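Side-chain contacts in translation initiation factor eif-2b-like protein (Chaetomium thermophilum, PDB 4ZEO), which probably acts in translation initiation as the delta regulatory subunit of eIF2B, the decameric factor that exchanges GDP for GTP on eIF2: residues K327-H331 and A332-V336; G343-R346 and S347-A351; L368-P371 and S372-D376. One frame throughout, in Å; residues are numbered along the deposited sequence.

Contact 1 (K327-H331 and A332-V336); sequences KVLRH and AGIPV
Arg330, on the last turn of helix 321-331, reaches round the turn after it to Val336, where the next strand begins. Its CB leaves the helix facing away from the following residues, but an extended chain from CG to NE carries the group back: CG lies 3.8 Å from Ile334 O, and NE lies 3.8 Å from Val336 CB. CG1 of Val336 covers one face of the guanidinium. At the tip, NH2 donates to Val336 O over 2.8 Å with an N-H...O angle of 157°, coming from above the carbonyl plane. Leu329 CB packs on Val336 CG2 at 3.6 Å, and Leu329 CD2 meets Ile334 CD1 at 3.8 Å. The backbone turns by a Schellman motif: Ile334 N bonds to Leu329 O (3.0 Å) and Gly333 N to Arg330 O (2.9 Å). Gly333 has a phi of 100°, where any CB would jam against the preceding carbonyl oxygen. Branched apolar residues suit the buried positions of Leu329 and Ile334, which also touch Val311 of strand 310-314. The chemistry thus divides in two: apolar groups join the helix end to the sheet, while a long, exposed arginine clasps the outgoing strand through a carbonyl.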
ATOM      1  N   LYS A 327     -18.744  -9.814  -3.373  1.00 58.83           N
ATOM      2  CA  LYS A 327     -19.548 -10.238  -2.230  1.00 63.00           C
ATOM      3  C   LYS A 327     -19.783  -9.083  -1.274  1.00 61.86           C
ATOM      4  O   LYS A 327     -20.922  -8.788  -0.921  1.00 63.87           O
ATOM      5  CB  LYS A 327     -18.868 -11.384  -1.469  1.00 67.35           C
ATOM      6  CG  LYS A 327     -19.373 -12.781  -1.799  1.00 73.26           C
ATOM      7  CD  LYS A 327     -18.795 -13.826  -0.837  1.00 77.20           C
ATOM      8  CE  LYS A 327     -19.101 -15.243  -1.305  1.00 82.77           C
ATOM      9  NZ  LYS A 327     -18.170 -15.656  -2.398  1.00 84.44           N
ATOM     10  N   VAL A 328     -18.698  -8.429  -0.862  1.00 59.06           N
ATOM     11  CA  VAL A 328     -18.763  -7.334   0.099  1.00 58.06           C
ATOM     12  C   VAL A 328     -19.603  -6.164  -0.430  1.00 58.55           C
ATOM     13  O   VAL A 328     -20.460  -5.640   0.281  1.00 60.94           O
ATOM     14  CB  VAL A 328     -17.338  -6.838   0.468  1.00 47.07           C
ATOM     15  CG1 VAL A 328     -17.396  -5.541   1.261  1.00 45.75           C
ATOM     16  CG2 VAL A 328     -16.574  -7.909   1.238  1.00 46.27           C
ATOM     17  N   LEU A 329     -19.389  -5.797  -1.693  1.00 55.40           N
ATOM     18  CA  LEU A 329     -20.085  -4.659  -2.291  1.00 52.74           C
ATOM     19  C   LEU A 329     -21.579  -4.935  -2.383  1.00 56.22           C
ATOM     20  O   LEU A 329     -22.402  -4.065  -2.097  1.00 57.02           O
ATOM     21  CB  LEU A 329     -19.522  -4.349  -3.685  1.00 48.29           C
ATOM     22  CG  LEU A 329     -18.052  -3.918  -3.789  1.00 43.68           C
ATOM     23  CD1 LEU A 329     -17.637  -3.628  -5.238  1.00 40.35           C
ATOM     24  CD2 LEU A 329     -17.784  -2.710  -2.886  1.00 42.77           C
ATOM     25  N   ARG A 330     -21.922  -6.164  -2.750  1.00 59.00           N
ATOM     26  CA  ARG A 330     -23.316  -6.583  -2.845  1.00 62.22           C
ATOM     27  C   ARG A 330     -24.006  -6.510  -1.488  1.00 64.64           C
ATOM     28  O   ARG A 330     -25.140  -6.053  -1.390  1.00 67.46           O
ATOM     29  CB  ARG A 330     -23.409  -8.003  -3.403  1.00 63.83           C
ATOM     30  CG  ARG A 330     -23.682  -8.085  -4.894  1.00 63.74           C
ATOM     31  CD  ARG A 330     -23.279  -9.447  -5.454  1.00 64.17           C
ATOM     32  NE  ARG A 330     -23.143  -9.416  -6.906  1.00 62.99           N
ATOM     33  CZ  ARG A 330     -22.534 -10.352  -7.627  1.00 63.95           C
ATOM     34  NH1 ARG A 330     -21.978 -11.398  -7.036  1.00 65.14           N
ATOM     35  NH2 ARG A 330     -22.467 -10.229  -8.944  1.00 64.04           N
ATOM     36  N   HIS A 331     -23.298  -6.933  -0.444  1.00 65.01           N
ATOM     37  CA  HIS A 331     -23.789  -6.883   0.937  1.00 67.25           C
ATOM     38  C   HIS A 331     -24.064  -5.434   1.350  1.00 64.31           C
ATOM     39  O   HIS A 331     -24.961  -5.169   2.146  1.00 65.57           O
ATOM     40  CB  HIS A 331     -22.768  -7.532   1.881  1.00 69.63           C
ATOM     41  CG  HIS A 331     -23.225  -7.647   3.302  1.00 76.07           C
ATOM     42  ND1 HIS A 331     -24.440  -8.194   3.660  1.00 82.62           N
ATOM     43  CD2 HIS A 331     -22.621  -7.279   4.458  1.00 77.51           C
ATOM     44  CE1 HIS A 331     -24.564  -8.161   4.977  1.00 85.59           C
ATOM     45  NE2 HIS A 331     -23.475  -7.610   5.483  1.00 82.12           N
ATOM     46  N   ALA A 332     -23.259  -4.509   0.823  1.00 59.05           N
ATOM     47  CA  ALA A 332     -23.418  -3.074   1.078  1.00 57.74           C
ATOM     48  C   ALA A 332     -24.582  -2.449   0.286  1.00 59.69           C
ATOM     49  O   ALA A 332     -24.891  -1.265   0.469  1.00 59.91           O
ATOM     50  CB  ALA A 332     -22.118  -2.334   0.778  1.00 53.28           C
ATOM     51  N   GLY A 333     -25.158  -3.213  -0.648  1.00 59.78           N
ATOM     52  CA  GLY A 333     -26.296  -2.757  -1.431  1.00 61.60           C
ATOM     53  C   GLY A 333     -25.957  -2.253  -2.828  1.00 60.88           C
ATOM     54  O   GLY A 333     -26.824  -1.736  -3.532  1.00 62.54           O
ATOM     55  N   ILE A 334     -24.699  -2.439  -3.231  1.00 56.57           N
ATOM     56  CA  ILE A 334     -24.208  -2.036  -4.540  1.00 51.81           C
ATOM     57  C   ILE A 334     -24.436  -3.135  -5.566  1.00 53.80           C
ATOM     58  O   ILE A 334     -24.090  -4.291  -5.314  1.00 53.24           O
ATOM     59  CB  ILE A 334     -22.704  -1.722  -4.497  1.00 47.26           C
ATOM     60  CG1 ILE A 334     -22.393  -0.680  -3.404  1.00 45.03           C
ATOM     61  CG2 ILE A 334     -22.210  -1.265  -5.863  1.00 46.47           C
ATOM     62  CD1 ILE A 334     -20.911  -0.506  -3.095  1.00 38.95           C
ATOM     63  N   PRO A 335     -25.040  -2.784  -6.719  1.00 56.29           N
ATOM     64  CA  PRO A 335     -25.215  -3.752  -7.804  1.00 58.19           C
ATOM     65  C   PRO A 335     -23.871  -4.058  -8.448  1.00 57.78           C
ATOM     66  O   PRO A 335     -23.202  -3.128  -8.902  1.00 55.03           O
ATOM     67  CB  PRO A 335     -26.151  -3.035  -8.790  1.00 58.07           C
ATOM     68  CG  PRO A 335     -26.670  -1.856  -8.071  1.00 58.70           C
ATOM     69  CD  PRO A 335     -25.628  -1.481  -7.065  1.00 56.55           C
ATOM     70  N   VAL A 336     -23.478  -5.329  -8.490  1.00 61.40           N
ATOM     71  CA  VAL A 336     -22.166  -5.687  -9.010  1.00 59.16           C
ATOM     72  C   VAL A 336     -22.247  -6.724 -10.131  1.00 61.02           C
ATOM     73  O   VAL A 336     -22.966  -7.727 -10.028  1.00 64.42           O
ATOM     74  CB  VAL A 336     -21.248  -6.239  -7.898  1.00 58.87           C
ATOM     75  CG1 VAL A 336     -19.882  -6.623  -8.470  1.00 57.13           C
ATOM     76  CG2 VAL A 336     -21.097  -5.224  -6.765  1.00 57.15           C
TER

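Contact 2 (G343-R346 and S347-A351); sequences GGLR and SKVPA
One short helical turn, 345-348, is closed by Val349 N donating to Leu345 O at 3.2 Å, and a weak bond joins Lys348 N to Gly344 O. Gly343 and Gly344 lead into the turn, with Gly344 at the N-cap and Val349 the first residue to leave helical angles. Gly344 has positive phi, a conformation that a residue without a side chain adopts easily.

Lys348 folds back over this entrance. Bends at chi2 (-54°) and chi4 carry its chain to the start of the turn, and CG passes 3.3 Å from Gly344 O. Lys348 NZ donates to Gly343 O over 2.7 Å, nearly along the C=O axis, with a C=O...N angle of 174°. A lysine suits the place because its methylenes span the turn and its ammonium can serve more than one acceptor; Ser339 OG is a second, weak partner. A leucine here would probably leave Gly343 O without its ammonium mate and the glycine lead-in less firmly tied to the turn. On the apolar side, Leu345 CD1 and Val349 CG2 make a loose contact at 4.3 Å, while the same Val349 methyl lies 3.5 Å from Leu345 O.

Leu345 also packs on Asp376 and Ala380 of helix 374-384, and Val349 on Ala381. With Leu345 and Lys348 both touching Leu314, at the end of strand 310-314 of the parallel sheet, this surface turn is seated against both that helix and that strand.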
ATOM      1  N   GLY A 343     -11.785 -11.763 -20.273  1.00 57.03           N
ATOM      2  CA  GLY A 343     -12.352 -12.058 -21.576  1.00 58.88           C
ATOM      3  C   GLY A 343     -13.349 -10.989 -21.988  1.00 59.46           C
ATOM      4  O   GLY A 343     -14.119 -10.505 -21.159  1.00 58.22           O
ATOM      5  N   GLY A 344     -13.329 -10.615 -23.268  1.00 61.43           N
ATOM      6  CA  GLY A 344     -14.227  -9.603 -23.799  1.00 60.83           C
ATOM      7  C   GLY A 344     -14.031  -8.262 -23.113  1.00 58.47           C
ATOM      8  O   GLY A 344     -14.995  -7.552 -22.800  1.00 57.42           O
ATOM      9  N   LEU A 345     -12.772  -7.902 -22.902  1.00 57.60           N
ATOM     10  CA  LEU A 345     -12.421  -6.704 -22.144  1.00 53.81           C
ATOM     11  C   LEU A 345     -12.973  -5.385 -22.688  1.00 55.44           C
ATOM     12  O   LEU A 345     -13.478  -4.564 -21.926  1.00 53.61           O
ATOM     13  CB  LEU A 345     -10.902  -6.612 -22.075  1.00 48.90           C
ATOM     14  CG  LEU A 345     -10.250  -5.732 -21.029  1.00 44.50           C
ATOM     15  CD1 LEU A 345     -10.814  -5.971 -19.680  1.00 43.71           C
ATOM     16  CD2 LEU A 345      -8.785  -6.020 -21.057  1.00 44.15           C
ATOM     17  N   ARG A 346     -12.931  -5.214 -24.008  1.00 60.44           N
ATOM     18  CA  ARG A 346     -13.415  -3.983 -24.620  1.00 65.07           C
ATOM     19  C   ARG A 346     -14.908  -3.761 -24.320  1.00 64.94           C
ATOM     20  O   ARG A 346     -15.352  -2.617 -24.122  1.00 63.93           O
ATOM     21  CB  ARG A 346     -13.152  -3.969 -26.122  1.00 72.62           C
ATOM     22  CG  ARG A 346     -14.162  -3.181 -26.900  1.00 79.30           C
ATOM     23  CD  ARG A 346     -13.716  -2.956 -28.338  1.00 87.03           C
ATOM     24  NE  ARG A 346     -13.951  -1.557 -28.686  1.00 91.83           N
ATOM     25  CZ  ARG A 346     -13.414  -0.913 -29.718  1.00 97.99           C
ATOM     26  NH1 ARG A 346     -12.616  -1.536 -30.573  1.00 99.57           N
ATOM     27  NH2 ARG A 346     -13.706   0.363 -29.908  1.00101.76           N
ATOM     28  N   SER A 347     -15.673  -4.849 -24.311  1.00 65.58           N
ATOM     29  CA  SER A 347     -17.075  -4.830 -23.901  1.00 67.90           C
ATOM     30  C   SER A 347     -17.247  -4.303 -22.459  1.00 67.85           C
ATOM     31  O   SER A 347     -18.136  -3.500 -22.178  1.00 71.10           O
ATOM     32  CB  SER A 347     -17.657  -6.235 -24.008  1.00 71.10           C
ATOM     33  OG  SER A 347     -17.507  -6.738 -25.325  1.00 74.35           O
ATOM     34  N   LYS A 348     -16.424  -4.809 -21.546  1.00 63.88           N
ATOM     35  CA  LYS A 348     -16.537  -4.543 -20.108  1.00 62.16           C
ATOM     36  C   LYS A 348     -16.197  -3.094 -19.718  1.00 58.34           C
ATOM     37  O   LYS A 348     -16.601  -2.632 -18.646  1.00 56.84           O
ATOM     38  CB  LYS A 348     -15.641  -5.506 -19.317  1.00 62.19           C
ATOM     39  CG  LYS A 348     -15.846  -6.968 -19.661  1.00 64.11           C
ATOM     40  CD  LYS A 348     -17.272  -7.416 -19.547  1.00 66.75           C
ATOM     41  CE  LYS A 348     -17.364  -8.934 -19.701  1.00 69.49           C
ATOM     42  NZ  LYS A 348     -16.059  -9.599 -19.438  1.00 69.81           N
ATOM     43  N   VAL A 349     -15.340  -2.439 -20.503  1.00 55.12           N
ATOM     44  CA  VAL A 349     -14.934  -1.066 -20.193  1.00 52.02           C
ATOM     45  C   VAL A 349     -15.394  -0.029 -21.235  1.00 52.41           C
ATOM     46  O   VAL A 349     -14.626   0.358 -22.106  1.00 55.76           O
ATOM     47  CB  VAL A 349     -13.399  -0.966 -20.058  1.00 50.37           C
ATOM     48  CG1 VAL A 349     -13.032   0.244 -19.260  1.00 49.29           C
ATOM     49  CG2 VAL A 349     -12.853  -2.186 -19.382  1.00 50.30           C
ATOM     50  N   PRO A 350     -16.626   0.478 -21.113  1.00 51.93           N
ATOM     51  CA  PRO A 350     -17.129   1.469 -22.076  1.00 50.09           C
ATOM     52  C   PRO A 350     -16.501   2.836 -21.819  1.00 48.40           C
ATOM     53  O   PRO A 350     -15.898   3.030 -20.761  1.00 47.06           O
ATOM     54  CB  PRO A 350     -18.628   1.529 -21.782  1.00 51.80           C
ATOM     55  CG  PRO A 350     -18.892   0.380 -20.818  1.00 53.30           C
ATOM     56  CD  PRO A 350     -17.619   0.196 -20.067  1.00 51.33           C
ATOM     57  N   ALA A 351     -16.684   3.786 -22.731  1.00 48.77           N
ATOM     58  CA  ALA A 351     -16.115   5.120 -22.566  1.00 46.80           C
ATOM     59  C   ALA A 351     -16.685   5.839 -21.340  1.00 46.33           C
ATOM     60  O   ALA A 351     -15.957   6.486 -20.601  1.00 44.24           O
ATOM     61  CB  ALA A 351     -16.368   5.949 -23.810  1.00 47.83           C
TER

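Contact 3 (L368-P371 and S372-D376); sequences LHAP and SGTAD
Thr374 brings OG1 to Pro371 O because its chi1 of -64° sets the hydroxyl beside its own backbone N and anti to the carbonyl carbon; the same torsion places CG2 against Ala370 CB and Leu368 CD2. The hydroxyl and the amide of this one residue therefore grip a single oxygen: OG1 donates to Pro371 O at 2.8 Å, and Thr374 N donates to it at 3.1 Å with an N-H...O angle of 153°. Both donors lie in the carbonyl plane; the hydroxyl bond holds the threonine at this chi1, while the amide bond closes the turn.

That turn is a type II beta turn from Pro371 to Thr374, with Ser372 and Gly373 as its two central residues. Gly373, at the third position, takes the positive phi (104°) that a type II turn needs there, and this calls for glycine, since a CB would strike the preceding carbonyl oxygen. The methyl side of Thr374 is apolar: its CG2 lies 3.8 Å from Ala370 CB. Leu368 CD2 reaches Thr374 CG2 at 4.0 Å, the two side chains crossing at about a right angle.

Gly373 is the N-cap of helix 374-384, and Asp427 OD2 accepts from the amides of Gly373 and Ala375 at this helix start. Strand 368-371 runs between strands 361-362 and 426-429 in the antiparallel sheet, so the turn passes the chain from that sheet straight into the helix, with Thr374 also touching Thr429.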
ATOM      1  N   LEU A 368       2.591   2.186 -12.653  1.00 36.58           N
ATOM      2  CA  LEU A 368       1.994   1.520 -11.517  1.00 33.09           C
ATOM      3  C   LEU A 368       2.388   0.051 -11.507  1.00 38.18           C
ATOM      4  O   LEU A 368       2.222  -0.659 -12.501  1.00 40.14           O
ATOM      5  CB  LEU A 368       0.477   1.665 -11.537  1.00 29.46           C
ATOM      6  CG  LEU A 368      -0.292   0.792 -10.530  1.00 29.25           C
ATOM      7  CD1 LEU A 368      -0.167   1.310  -9.059  1.00 24.54           C
ATOM      8  CD2 LEU A 368      -1.747   0.670 -10.966  1.00 25.64           C
ATOM      9  N   HIS A 369       2.976  -0.360 -10.389  1.00 38.45           N
ATOM     10  CA  HIS A 369       3.279  -1.744 -10.099  1.00 39.23           C
ATOM     11  C   HIS A 369       2.053  -2.364  -9.425  1.00 38.76           C
ATOM     12  O   HIS A 369       1.642  -1.929  -8.366  1.00 38.37           O
ATOM     13  CB  HIS A 369       4.504  -1.821  -9.200  1.00 41.45           C
ATOM     14  CG  HIS A 369       5.161  -3.160  -9.182  1.00 44.69           C
ATOM     15  ND1 HIS A 369       5.387  -3.859  -8.016  1.00 46.67           N
ATOM     16  CD2 HIS A 369       5.642  -3.933 -10.185  1.00 45.91           C
ATOM     17  CE1 HIS A 369       5.982  -5.002  -8.303  1.00 48.11           C
ATOM     18  NE2 HIS A 369       6.147  -5.071  -9.610  1.00 47.29           N
ATOM     19  N   ALA A 370       1.430  -3.341 -10.067  1.00 39.08           N
ATOM     20  CA  ALA A 370       0.138  -3.839  -9.594  1.00 37.63           C
ATOM     21  C   ALA A 370      -0.038  -5.299 -10.040  1.00 40.29           C
ATOM     22  O   ALA A 370       0.688  -5.748 -10.931  1.00 44.07           O
ATOM     23  CB  ALA A 370      -1.000  -2.941 -10.111  1.00 34.87           C
ATOM     24  N   PRO A 371      -0.986  -6.039  -9.427  1.00 39.33           N
ATOM     25  CA  PRO A 371      -1.168  -7.442  -9.828  1.00 42.40           C
ATOM     26  C   PRO A 371      -1.413  -7.589 -11.313  1.00 42.99           C
ATOM     27  O   PRO A 371      -2.108  -6.781 -11.944  1.00 43.86           O
ATOM     28  CB  PRO A 371      -2.404  -7.884  -9.041  1.00 42.18           C
ATOM     29  CG  PRO A 371      -2.394  -7.047  -7.845  1.00 40.84           C
ATOM     30  CD  PRO A 371      -1.899  -5.685  -8.321  1.00 38.63           C
ATOM     31  N   SER A 372      -0.847  -8.653 -11.848  1.00 44.03           N
ATOM     32  CA  SER A 372      -0.830  -8.900 -13.269  1.00 45.38           C
ATOM     33  C   SER A 372      -2.259  -8.893 -13.848  1.00 45.74           C
ATOM     34  O   SER A 372      -3.177  -9.495 -13.284  1.00 47.49           O
ATOM     35  CB  SER A 372      -0.110 -10.221 -13.509  1.00 47.51           C
ATOM     36  OG  SER A 372      -0.426 -10.756 -14.763  1.00 50.68           O
ATOM     37  N   GLY A 373      -2.441  -8.196 -14.968  1.00 43.91           N
ATOM     38  CA  GLY A 373      -3.759  -7.993 -15.558  1.00 43.46           C
ATOM     39  C   GLY A 373      -4.327  -6.589 -15.332  1.00 42.91           C
ATOM     40  O   GLY A 373      -5.255  -6.185 -16.033  1.00 44.10           O
ATOM     41  N   THR A 374      -3.739  -5.821 -14.403  1.00 40.13           N
ATOM     42  CA  THR A 374      -4.134  -4.430 -14.174  1.00 36.38           C
ATOM     43  C   THR A 374      -3.853  -3.563 -15.402  1.00 38.24           C
ATOM     44  O   THR A 374      -4.666  -2.704 -15.775  1.00 37.24           O
ATOM     45  CB  THR A 374      -3.390  -3.824 -12.959  1.00 35.98           C
ATOM     46  OG1 THR A 374      -3.777  -4.525 -11.774  1.00 37.90           O
ATOM     47  CG2 THR A 374      -3.697  -2.323 -12.787  1.00 30.91           C
ATOM     48  N   ALA A 375      -2.695  -3.802 -16.023  1.00 40.04           N
ATOM     49  CA  ALA A 375      -2.266  -3.065 -17.205  1.00 39.79           C
ATOM     50  C   ALA A 375      -3.219  -3.257 -18.382  1.00 41.07           C
ATOM     51  O   ALA A 375      -3.501  -2.306 -19.108  1.00 38.91           O
ATOM     52  CB  ALA A 375      -0.856  -3.476 -17.610  1.00 40.15           C
ATOM     53  N   ASP A 376      -3.721  -4.477 -18.560  1.00 43.71           N
ATOM     54  CA  ASP A 376      -4.643  -4.739 -19.664  1.00 45.62           C
ATOM     55  C   ASP A 376      -5.922  -3.935 -19.473  1.00 44.65           C
ATOM     56  O   ASP A 376      -6.452  -3.374 -20.435  1.00 47.79           O
ATOM     57  CB  ASP A 376      -4.934  -6.232 -19.787  1.00 46.95           C
ATOM     58  CG  ASP A 376      -3.680  -7.037 -19.990  1.00 50.70           C
ATOM     59  OD1 ASP A 376      -3.189  -7.117 -21.129  1.00 53.36           O
ATOM     60  OD2 ASP A 376      -3.147  -7.566 -19.005  1.00 52.40           O
TER

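Contact 3 is the buried one, contact 1 is partly buried, and contact 2 lies at the surface. Contacts 1 and 3 are both joints between a helix and a strand, taken in reverse order: one leaves a helix for the parallel sheet, the other leaves the antiparallel sheet for a helix. Long cationic chains reach carbonyl oxygens in contacts 1 and 2, where solvent is near, whereas a short hydroxyl does so in contact 3. Contact 2 packs on helix 374-384, whose first turn belongs to contact 3, and the two meet directly, Leu345 CD2 lying 3.6 Å from Asp376 O; contacts 1 and 2 both lean on strand 310-314 but stay about 11 Å apart at their nearest atoms.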